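Local structure of uncharacterized protein (Parabacteroides merdae, 4R7F) at residues V58-W64 / V112-A117; S67-E73 / A385-R389; T296-L302 / F328-E334. The protein is of unknown function, but carries a domain related to the first domain of type 9 secretion system plug proteins and has immunoglobulin-like beta-sandwich domains. One frame throughout, in Å; residues are numbered along the deposited sequence. Where two conformers were deposited one is given.

Interaction 1. Residues V58-W64 / V112-A117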
loop_
_atom_site.group_PDB
_atom_site.type_symbol
_atom_site.label_atom_id
_atom_site.label_comp_id
_atom_site.label_asym_id
_atom_site.label_seq_id
_atom_site.Cartn_x
_atom_site.Cartn_y
_atom_site.Cartn_z
ATOM N N VAL A 58 -29.197 8.703 -10.474
ATOM C CA VAL A 58 -28.921 9.419 -11.721
ATOM C C VAL A 58 -27.723 8.786 -12.389
ATOM O O VAL A 58 -26.647 8.674 -11.796
ATOM C CB VAL A 58 -28.636 10.911 -11.511
ATOM C CG1 VAL A 58 -28.277 11.557 -12.830
ATOM C CG2 VAL A 58 -29.838 11.634 -10.901
ATOM N N HIS A 59 -27.910 8.350 -13.626
ATOM C CA HIS A 59 -26.807 7.817 -14.365
ATOM C C HIS A 59 -26.092 8.958 -15.104
ATOM O O HIS A 59 -26.749 9.762 -15.786
ATOM C CB HIS A 59 -27.243 6.748 -15.350
ATOM C CG HIS A 59 -26.085 6.074 -16.007
ATOM N ND1 HIS A 59 -25.551 6.506 -17.201
ATOM C CD2 HIS A 59 -25.297 5.056 -15.590
ATOM C CE1 HIS A 59 -24.525 5.740 -17.521
ATOM N NE2 HIS A 59 -24.332 4.872 -16.545
ATOM N N CYS A 60 -24.749 8.984 -14.991
ATOM C CA CYS A 60 -23.930 10.038 -15.561
ATOM C C CYS A 60 -22.897 9.538 -16.537
ATOM O O CYS A 60 -22.431 8.415 -16.491
ATOM C CB CYS A 60 -23.210 10.819 -14.448
ATOM S SG CYS A 60 -24.317 11.556 -13.228
ATOM N N ASN A 61 -22.501 10.426 -17.417
ATOM C CA ASN A 61 -21.394 10.146 -18.313
ATOM C C ASN A 61 -20.043 10.375 -17.648
ATOM O O ASN A 61 -19.983 10.711 -16.468
ATOM C CB ASN A 61 -21.614 10.917 -19.617
ATOM C CG ASN A 61 -22.616 10.189 -20.520
ATOM O OD1 ASN A 61 -22.777 8.949 -20.431
ATOM N ND2 ASN A 61 -23.313 10.931 -21.347
ATOM N N ALA A 62 -18.963 10.142 -18.384
ATOM C CA ALA A 62 -17.627 10.174 -17.828
ATOM C C ALA A 62 -17.322 11.476 -17.096
ATOM O O ALA A 62 -16.686 11.454 -16.049
ATOM C CB ALA A 62 -16.609 9.942 -18.918
ATOM N N ASP A 63 -17.796 12.594 -17.641
ATOM C CA ASP A 63 -17.552 13.915 -17.058
ATOM C C ASP A 63 -18.543 14.321 -15.960
ATOM O O ASP A 63 -18.524 15.452 -15.498
ATOM C CB ASP A 63 -17.481 15.007 -18.141
ATOM C CG ASP A 63 -18.826 15.272 -18.829
ATOM O OD1 ASP A 63 -19.811 14.554 -18.596
ATOM O OD2 ASP A 63 -18.878 16.207 -19.642
ATOM N N TRP A 64 -19.365 13.383 -15.520
ATOM C CA TRP A 64 -20.317 13.589 -14.407
ATOM C C TRP A 64 -21.454 14.538 -14.744
ATOM O O TRP A 64 -22.087 15.071 -13.850
ATOM C CB TRP A 64 -19.590 13.985 -13.109
ATOM C CG TRP A 64 -18.921 12.835 -12.477
ATOM C CD1 TRP A 64 -17.583 12.497 -12.560
ATOM C CD2 TRP A 64 -19.539 11.817 -11.693
ATOM N NE1 TRP A 64 -17.344 11.332 -11.860
ATOM C CE2 TRP A 64 -18.523 10.900 -11.312
ATOM C CE3 TRP A 64 -20.841 11.586 -11.269
ATOM C CZ2 TRP A 64 -18.779 9.798 -10.520
ATOM C CZ3 TRP A 64 -21.095 10.481 -10.472
ATOM C CH2 TRP A 64 -20.061 9.608 -10.097
ATOM N N VAL A 112 -25.984 -1.296 -15.788
ATOM C CA VAL A 112 -24.856 -0.887 -16.648
ATOM C C VAL A 112 -23.763 -0.271 -15.798
ATOM O O VAL A 112 -23.984 0.138 -14.662
ATOM C CB VAL A 112 -25.242 0.140 -17.749
ATOM C CG1 VAL A 112 -26.187 -0.476 -18.801
ATOM C CG2 VAL A 112 -25.850 1.388 -17.125
ATOM N N SER A 113 -22.578 -0.185 -16.371
ATOM C CA SER A 113 -21.487 0.429 -15.682
ATOM C C SER A 113 -21.596 1.941 -15.813
ATOM O O SER A 113 -22.456 2.457 -16.520
ATOM C CB SER A 113 -20.175 -0.079 -16.276
ATOM O OG SER A 113 -19.979 0.442 -17.563
ATOM N N GLY A 114 -20.682 2.646 -15.172
ATOM C CA GLY A 114 -20.574 4.096 -15.355
ATOM C C GLY A 114 -20.626 4.848 -14.045
ATOM O O GLY A 114 -20.469 4.263 -12.949
ATOM N N ASN A 115 -20.862 6.151 -14.171
ATOM C CA ASN A 115 -20.909 7.044 -13.033
ATOM C C ASN A 115 -22.352 7.176 -12.506
ATOM O O ASN A 115 -23.276 7.403 -13.296
ATOM C CB ASN A 115 -20.373 8.392 -13.462
ATOM C CG ASN A 115 -18.866 8.396 -13.639
ATOM O OD1 ASN A 115 -18.167 7.529 -13.117
ATOM N ND2 ASN A 115 -18.361 9.361 -14.411
ATOM N N TYR A 116 -22.539 7.029 -11.204
ATOM C CA TYR A 116 -23.881 7.173 -10.579
ATOM C C TYR A 116 -23.908 8.279 -9.520
ATOM O O TYR A 116 -22.969 8.418 -8.728
ATOM C CB TYR A 116 -24.357 5.871 -9.930
ATOM C CG TYR A 116 -24.727 4.796 -10.924
ATOM C CD1 TYR A 116 -23.780 3.897 -11.406
ATOM C CD2 TYR A 116 -26.012 4.688 -11.396
ATOM C CE1 TYR A 116 -24.111 2.940 -12.349
ATOM C CE2 TYR A 116 -26.350 3.729 -12.327
ATOM C CZ TYR A 116 -25.402 2.865 -12.797
ATOM O OH TYR A 116 -25.779 1.923 -13.697
ATOM N N ALA A 117 -24.988 9.070 -9.532
ATOM C CA ALA A 117 -25.226 10.080 -8.541
ATOM C C ALA A 117 -26.534 9.806 -7.817
ATOM O O ALA A 117 -27.606 9.687 -8.426
ATOM C CB ALA A 117 -25.242 11.440 -9.177
HETATM O O HOH W 1 -20.210 6.956 -17.158
#

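Interaction 2. Residues S67-E73 / A385-R389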
loop_
_atom_site.group_PDB
_atom_site.type_symbol
_atom_site.label_atom_id
_atom_site.label_comp_id
_atom_site.label_asym_id
_atom_site.label_seq_id
_atom_site.Cartn_x
_atom_site.Cartn_y
_atom_site.Cartn_z
ATOM N N SER A 67 -26.315 11.318 -18.163
ATOM C CA SER A 67 -26.346 10.654 -19.454
ATOM C C SER A 67 -27.776 10.759 -20.016
ATOM O O SER A 67 -28.686 11.217 -19.331
ATOM C CB SER A 67 -25.893 9.200 -19.324
ATOM O OG SER A 67 -26.918 8.396 -18.794
ATOM N N GLN A 68 -27.960 10.324 -21.251
ATOM C CA GLN A 68 -29.289 10.283 -21.857
ATOM C C GLN A 68 -30.088 9.010 -21.484
ATOM O O GLN A 68 -31.176 8.798 -21.983
ATOM C CB GLN A 68 -29.159 10.424 -23.377
ATOM C CG GLN A 68 -28.661 9.163 -24.055
ATOM C CD GLN A 68 -28.375 9.366 -25.531
ATOM O OE1 GLN A 68 -29.293 9.520 -26.350
ATOM N NE2 GLN A 68 -27.097 9.357 -25.884
ATOM N N LEU A 69 -29.570 8.167 -20.604
ATOM C CA LEU A 69 -30.244 6.923 -20.299
ATOM C C LEU A 69 -31.447 7.199 -19.434
ATOM O O LEU A 69 -31.408 8.122 -18.624
ATOM C CB LEU A 69 -29.336 5.936 -19.565
ATOM C CG LEU A 69 -28.075 5.464 -20.257
ATOM C CD1 LEU A 69 -27.486 4.362 -19.420
ATOM C CD2 LEU A 69 -28.421 4.921 -21.632
ATOM N N SER A 70 -32.503 6.394 -19.624
ATOM C CA SER A 70 -33.696 6.418 -18.769
ATOM C C SER A 70 -33.531 5.362 -17.674
ATOM O O SER A 70 -32.832 4.379 -17.872
ATOM C CB SER A 70 -34.968 6.128 -19.581
ATOM O OG SER A 70 -35.103 6.993 -20.700
ATOM N N PRO A 71 -34.174 5.560 -16.507
ATOM C CA PRO A 71 -34.003 4.626 -15.398
ATOM C C PRO A 71 -34.114 3.152 -15.729
ATOM O O PRO A 71 -33.368 2.343 -15.163
ATOM C CB PRO A 71 -35.119 5.022 -14.438
ATOM C CG PRO A 71 -35.293 6.479 -14.661
ATOM C CD PRO A 71 -35.071 6.675 -16.137
ATOM N N ILE A 72 -35.015 2.780 -16.629
ATOM C CA ILE A 72 -35.183 1.337 -16.937
ATOM C C ILE A 72 -33.936 0.769 -17.636
ATOM O O ILE A 72 -33.604 -0.406 -17.462
ATOM C CB ILE A 72 -36.510 1.016 -17.702
ATOM C CG1 ILE A 72 -36.871 -0.485 -17.569
ATOM C CG2 ILE A 72 -36.480 1.500 -19.158
ATOM C CD1 ILE A 72 -37.084 -0.960 -16.130
ATOM N N GLU A 73 -33.231 1.620 -18.385
ATOM C CA GLU A 73 -31.985 1.223 -19.041
ATOM C C GLU A 73 -30.841 0.980 -18.049
ATOM O O GLU A 73 -29.962 0.173 -18.330
ATOM C CB GLU A 73 -31.553 2.280 -20.069
ATOM C CG GLU A 73 -32.441 2.378 -21.310
ATOM C CD GLU A 73 -32.045 3.534 -22.212
ATOM O OE1 GLU A 73 -32.488 4.662 -21.909
ATOM O OE2 GLU A 73 -31.269 3.326 -23.202
ATOM N N ALA A 385 -22.878 4.506 -29.425
ATOM C CA ALA A 385 -23.247 4.049 -28.063
ATOM C C ALA A 385 -23.940 5.190 -27.356
ATOM O O ALA A 385 -23.665 6.354 -27.655
ATOM C CB ALA A 385 -22.024 3.596 -27.270
ATOM N N ARG A 386 -24.843 4.883 -26.437
ATOM C CA ARG A 386 -25.696 5.927 -25.871
ATOM C C ARG A 386 -25.141 6.521 -24.572
ATOM O O ARG A 386 -25.704 7.486 -24.034
ATOM C CB ARG A 386 -27.106 5.374 -25.651
ATOM C CG ARG A 386 -27.787 4.895 -26.923
ATOM C CD ARG A 386 -29.103 4.154 -26.663
ATOM N NE ARG A 386 -29.931 4.678 -25.557
ATOM C CZ ARG A 386 -30.577 5.843 -25.575
ATOM N NH1 ARG A 386 -30.455 6.657 -26.610
ATOM N NH2 ARG A 386 -31.338 6.220 -24.548
ATOM N N TYR A 387 -24.055 5.938 -24.057
ATOM C CA TYR A 387 -23.535 6.280 -22.723
ATOM C C TYR A 387 -22.093 5.812 -22.542
ATOM O O TYR A 387 -21.592 4.979 -23.303
ATOM C CB TYR A 387 -24.417 5.713 -21.607
ATOM C CG TYR A 387 -24.263 4.232 -21.391
ATOM C CD1 TYR A 387 -24.809 3.313 -22.297
ATOM C CD2 TYR A 387 -23.531 3.739 -20.314
ATOM C CE1 TYR A 387 -24.631 1.936 -22.131
ATOM C CE2 TYR A 387 -23.362 2.362 -20.127
ATOM C CZ TYR A 387 -23.918 1.466 -21.031
ATOM O OH TYR A 387 -23.772 0.108 -20.843
ATOM N N ASP A 388 -21.434 6.395 -21.545
ATOM C CA ASP A 388 -20.058 6.095 -21.219
ATOM C C ASP A 388 -20.003 4.929 -20.235
ATOM O O ASP A 388 -20.411 5.060 -19.070
ATOM C CB ASP A 388 -19.388 7.290 -20.559
ATOM C CG ASP A 388 -19.073 8.420 -21.527
ATOM O OD1 ASP A 388 -18.835 8.165 -22.716
ATOM O OD2 ASP A 388 -19.027 9.584 -21.077
ATOM N N ARG A 389 -19.468 3.806 -20.710
ATOM C CA ARG A 389 -19.134 2.670 -19.850
ATOM C C ARG A 389 -17.820 2.899 -19.170
ATOM O O ARG A 389 -16.910 3.515 -19.743
ATOM C CB ARG A 389 -19.047 1.389 -20.665
ATOM C CG ARG A 389 -20.391 0.958 -21.227
ATOM C CD ARG A 389 -20.222 -0.002 -22.387
ATOM N NE ARG A 389 -19.703 -1.295 -21.938
ATOM C CZ ARG A 389 -19.309 -2.258 -22.768
ATOM N NH1 ARG A 389 -19.320 -2.051 -24.070
ATOM N NH2 ARG A 389 -18.872 -3.421 -22.312
HETATM O O HOH W 2 -25.451 9.869 -22.705
#

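Interaction 3. Residues T296-L302 / F328-E334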
loop_
_atom_site.group_PDB
_atom_site.type_symbol
_atom_site.label_atom_id
_atom_site.label_comp_id
_atom_site.label_asym_id
_atom_site.label_seq_id
_atom_site.Cartn_x
_atom_site.Cartn_y
_atom_site.Cartn_z
ATOM N N THR A 296 -6.999 27.278 12.784
ATOM C CA THR A 296 -6.251 28.511 12.727
ATOM C C THR A 296 -5.030 28.323 11.867
ATOM O O THR A 296 -4.244 27.414 12.140
ATOM C CB THR A 296 -5.795 28.939 14.143
ATOM O OG1 THR A 296 -6.949 29.184 14.954
ATOM C CG2 THR A 296 -5.022 30.200 14.076
ATOM N N LEU A 297 -4.871 29.160 10.833
ATOM C CA LEU A 297 -3.651 29.184 10.022
ATOM C C LEU A 297 -2.998 30.550 10.120
ATOM O O LEU A 297 -3.508 31.509 9.581
ATOM C CB LEU A 297 -3.942 28.828 8.561
ATOM C CG LEU A 297 -2.777 28.993 7.561
ATOM C CD1 LEU A 297 -1.626 28.051 7.893
ATOM C CD2 LEU A 297 -3.239 28.780 6.134
ATOM N N ALA A 298 -1.865 30.628 10.821
ATOM C CA ALA A 298 -1.179 31.906 11.072
ATOM C C ALA A 298 -0.196 32.240 9.962
ATOM O O ALA A 298 0.832 31.646 9.867
ATOM C CB ALA A 298 -0.449 31.886 12.407
ATOM N N CYS A 299 -0.546 33.194 9.117
ATOM C CA CYS A 299 0.338 33.694 8.103
ATOM C C CYS A 299 -0.295 34.953 7.661
ATOM O O CYS A 299 -1.452 35.247 8.050
ATOM C CB CYS A 299 0.507 32.715 6.946
ATOM S SG CYS A 299 -1.011 32.218 6.140
ATOM N N ASP A 300 0.472 35.722 6.901
ATOM C CA ASP A 300 -0.032 36.938 6.266
ATOM C C ASP A 300 -1.011 36.492 5.225
ATOM O O ASP A 300 -0.866 35.372 4.733
ATOM C CB ASP A 300 1.111 37.653 5.561
ATOM C CG ASP A 300 1.988 38.455 6.525
ATOM O OD1 ASP A 300 1.638 38.624 7.735
ATOM O OD2 ASP A 300 3.006 38.958 6.039
ATOM N N PRO A 301 -1.999 37.341 4.875
ATOM C CA PRO A 301 -2.931 36.842 3.882
ATOM C C PRO A 301 -2.259 36.721 2.512
ATOM O O PRO A 301 -1.462 37.579 2.115
ATOM C CB PRO A 301 -4.032 37.897 3.868
ATOM C CG PRO A 301 -3.297 39.174 4.148
ATOM C CD PRO A 301 -2.236 38.767 5.175
ATOM N N LEU A 302 -2.596 35.650 1.806
ATOM C CA LEU A 302 -2.093 35.417 0.489
ATOM C C LEU A 302 -2.901 36.210 -0.520
ATOM O O LEU A 302 -4.127 36.109 -0.559
ATOM C CB LEU A 302 -2.133 33.931 0.129
ATOM C CG LEU A 302 -1.079 33.025 0.755
ATOM C CD1 LEU A 302 -1.298 32.937 2.245
ATOM C CD2 LEU A 302 -1.208 31.621 0.167
ATOM N N PHE A 328 -8.041 39.817 10.219
ATOM C CA PHE A 328 -6.986 40.828 10.236
ATOM C C PHE A 328 -6.667 41.371 11.616
ATOM O O PHE A 328 -5.714 42.081 11.759
ATOM C CB PHE A 328 -7.339 41.986 9.315
ATOM C CG PHE A 328 -7.364 41.614 7.871
ATOM C CD1 PHE A 328 -8.469 40.966 7.333
ATOM C CD2 PHE A 328 -6.292 41.928 7.041
ATOM C CE1 PHE A 328 -8.509 40.672 5.988
ATOM C CE2 PHE A 328 -6.308 41.585 5.695
ATOM C CZ PHE A 328 -7.415 40.947 5.169
ATOM N N GLU A 329 -7.452 41.063 12.638
ATOM C CA GLU A 329 -7.037 41.417 13.968
ATOM C C GLU A 329 -5.890 40.489 14.404
ATOM O O GLU A 329 -4.875 40.949 14.921
ATOM C CB GLU A 329 -8.202 41.312 14.969
ATOM C CG GLU A 329 -9.341 42.292 14.740
ATOM C CD GLU A 329 -8.965 43.735 15.081
ATOM O OE1 GLU A 329 -8.638 44.023 16.256
ATOM O OE2 GLU A 329 -9.003 44.596 14.165
ATOM N N THR A 330 -6.087 39.190 14.226
ATOM C CA THR A 330 -5.131 38.194 14.686
ATOM C C THR A 330 -4.077 37.850 13.677
ATOM O O THR A 330 -3.160 37.153 14.047
ATOM C CB THR A 330 -5.785 36.865 15.061
ATOM O OG1 THR A 330 -6.563 36.399 13.954
ATOM C CG2 THR A 330 -6.658 37.044 16.286
ATOM N N LYS A 331 -4.211 38.339 12.440
ATOM C CA LYS A 331 -3.415 37.918 11.279
ATOM C C LYS A 331 -3.418 36.403 11.013
ATOM O O LYS A 331 -2.368 35.763 10.858
ATOM C CB LYS A 331 -1.988 38.448 11.380
ATOM C CG LYS A 331 -1.888 39.953 11.582
ATOM C CD LYS A 331 -2.530 40.738 10.449
ATOM C CE LYS A 331 -2.681 42.212 10.840
ATOM N NZ LYS A 331 -3.527 42.961 9.861
ATOM N N GLN A 332 -4.617 35.846 10.936
ATOM C CA GLN A 332 -4.799 34.408 10.780
ATOM C C GLN A 332 -5.994 34.113 9.928
ATOM O O GLN A 332 -6.993 34.837 9.973
ATOM C CB GLN A 332 -5.043 33.782 12.124
ATOM C CG GLN A 332 -3.904 34.024 13.104
ATOM C CD GLN A 332 -4.234 33.510 14.474
ATOM O OE1 GLN A 332 -5.394 33.537 14.911
ATOM N NE2 GLN A 332 -3.224 33.048 15.165
ATOM N N TYR A 333 -5.895 33.052 9.151
ATOM C CA TYR A 333 -7.081 32.428 8.563
ATOM C C TYR A 333 -7.738 31.615 9.685
ATOM O O TYR A 333 -7.051 30.923 10.423
ATOM C CB TYR A 333 -6.675 31.531 7.393
ATOM C CG TYR A 333 -6.205 32.260 6.130
ATOM C CD1 TYR A 333 -7.117 32.688 5.177
ATOM C CD2 TYR A 333 -4.873 32.474 5.883
ATOM C CE1 TYR A 333 -6.724 33.352 4.044
ATOM C CE2 TYR A 333 -4.449 33.105 4.734
ATOM C CZ TYR A 333 -5.373 33.546 3.804
ATOM O OH TYR A 333 -4.967 34.188 2.631
ATOM N N GLU A 334 -9.053 31.721 9.837
ATOM C CA GLU A 334 -9.758 31.033 10.893
ATOM C C GLU A 334 -11.101 30.528 10.435
ATOM O O GLU A 334 -11.787 31.184 9.675
ATOM C CB GLU A 334 -9.965 31.952 12.104
ATOM C CG GLU A 334 -8.675 32.307 12.849
ATOM C CD GLU A 334 -8.892 33.102 14.145
ATOM O OE1 GLU A 334 -9.845 32.773 14.874
ATOM O OE2 GLU A 334 -8.082 34.027 14.455
HETATM O O HOH W 3 -10.151 29.560 14.801
HETATM O O HOH W 4 -6.043 34.645 0.373
#

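Interaction 1. Residues V58-W64 / V112-A117
The indole of W64 lies flat over the side-chain amide of N115, the two planes only 5° apart. N115 CG comes within 3.4 Å of W64 CE2, and N115 CB sits over the six-membered ring as a CH-pi contact. The outer edge of the indole meets the backbone, with W64 CZ3 3.3 Å from Y116 O. N115 CG lies anti to its own carbonyl carbon (chi1 -74°), which carries the amide under the ring and on to the turn. There N115 ND2 donates to N61 O at 2.9 Å, from above the carbonyl plane. W64 N reaches the same oxygen from the opposite face, closing the type I turn N61-W64. The amide is thus held by both stacking and bonding. Its OD1 is taken up by Y379 and S136. H59 and Y116 project from the other face of the sheet. The H59 edge points into the Y116 ring face, with H59 CD2 3.6 Å from Y116 CZ. H59 NE2 donates to S113 O at 3.1 Å, close to the imidazole plane, while ND1 bonds S67. Y116 OH in turn donates to V112 O at 2.7 Å. A CB on G114 would probably collide with H59 NE2. Antiparallel backbone bonds join the strands: V58 and A117 exchange a pair, and C60 N donates to N115 O. Water 1 links C60 O to N115 N. The contact joins the end of strand 53-60 to the start of strand 114-122, which pairs on with strand 129-138. W64 also touches C134 and S136 of that strand, and Y186 of strand 181-187.

Interaction 2. Residues S67-E73 / A385-R389
R386 meets E73 and Q68 with its long side chain, and L69 packs on Y387 beside them. The guanidinium grips the E73 carboxylate side-on in a salt bridge, the two planes 18° apart. R386 NE donates to E73 OE2 at 3.0 Å and R386 NH2 to E73 OE1 at 3.3 Å, each on a syn lone pair; NH2 bonds OE2 as well. A bend at chi3 (37°) of R386 turns this edge toward the glutamate. E73 OE1 also accepts from S70 N at 2.9 Å, which ties the carboxylate back to its own turn. With an alanine here, R386 would probably lose its charge partner and S70 N this acceptor, leaving the guanidinium freer to turn. Q68 crosses R386 at about a right angle. Its NE2 donates to R386 O at 3.0 Å in a bent bond, and water 2 joins that same oxygen to Q68 N. L69 CD1 rests over one face of the Y387 ring, 3.8 Å from Y387 CG. S67 OG, which also bonds H59 ND1, accepts from L69 N at 3.2 Å. This ST turn leads toward the short, weakly bonded helix 71-74, and the contact joins that region to the loop between strands 373-380 and 389-397.

Interaction 3. Residues T296-L302 / F328-E334
The contact belongs to the antiparallel pairing of strands 290-298 and 332-340. L297 and Y333 form a hydrogen-bonded pair. L297 N donates to Y333 O at 2.8 Å, and Y333 N returns a bond to L297 O at 2.9 Å. Their side chains run side by side on one face of the sheet, and L297 CB lies 4.0 Å from Y333 CB. Y333 then reaches along the chain past C299 to L302. Its CG lies anti to the carbonyl carbon (chi1 -71°), which sends the ring toward this loop. C299 SG meets the ring edge, in its plane, 3.8 Å from Y333 CE2. The phenol oxygen ends the reach: L302 N donates to Y333 OH at 2.9 Å. Water 4 links L302 O to that hydroxyl, so L302 N is bound directly and L302 O through the water. L302 CD1 packs against Y333 CE2 at 4.0 Å. Further out, P301 CG touches F328 CE2 at 4.2 Å, the two side chains crossing at about a right angle. The other face carries T296, Q332 and E334. T296 and E334 lie alongside each other and point the same way, and water 3 donates to both T296 OG1 and E334 OE1. The T296 methyl lies by the Q332 side chain. K331 and Q332 form a G1 beta bulge opposite N327 of the neighbouring strand 325-327. From that strand Y326 meets Y333 edge-to-face and bonds C299 O. On the other side of strand 290-298 lies strand 248-253, while L297 and L302 touch Y348 and F350 of strand 342-352.

Interactions 1 and 2 form one neighbourhood, their centres 8 Å apart. Several direct contacts tie them. H59 ND1 meets S67 OG at 2.8 Å in a probable hydrogen bond, and A62 N meets D388 OD2 at 2.8 Å in another. The Y387 ring also meets the H59 ring. Together they join the first domain's sheet to the loop before strand 389-397, near the far end of the chain. Interaction 3 stands apart, on the opposite side of the chain's centre. Its centre is 41 Å from that of interaction 1 and 48 Å from that of interaction 2. A bound Tris molecule, probably from the crystallisation liquor, lies about 4 Å from the W64 side chain in interaction 1.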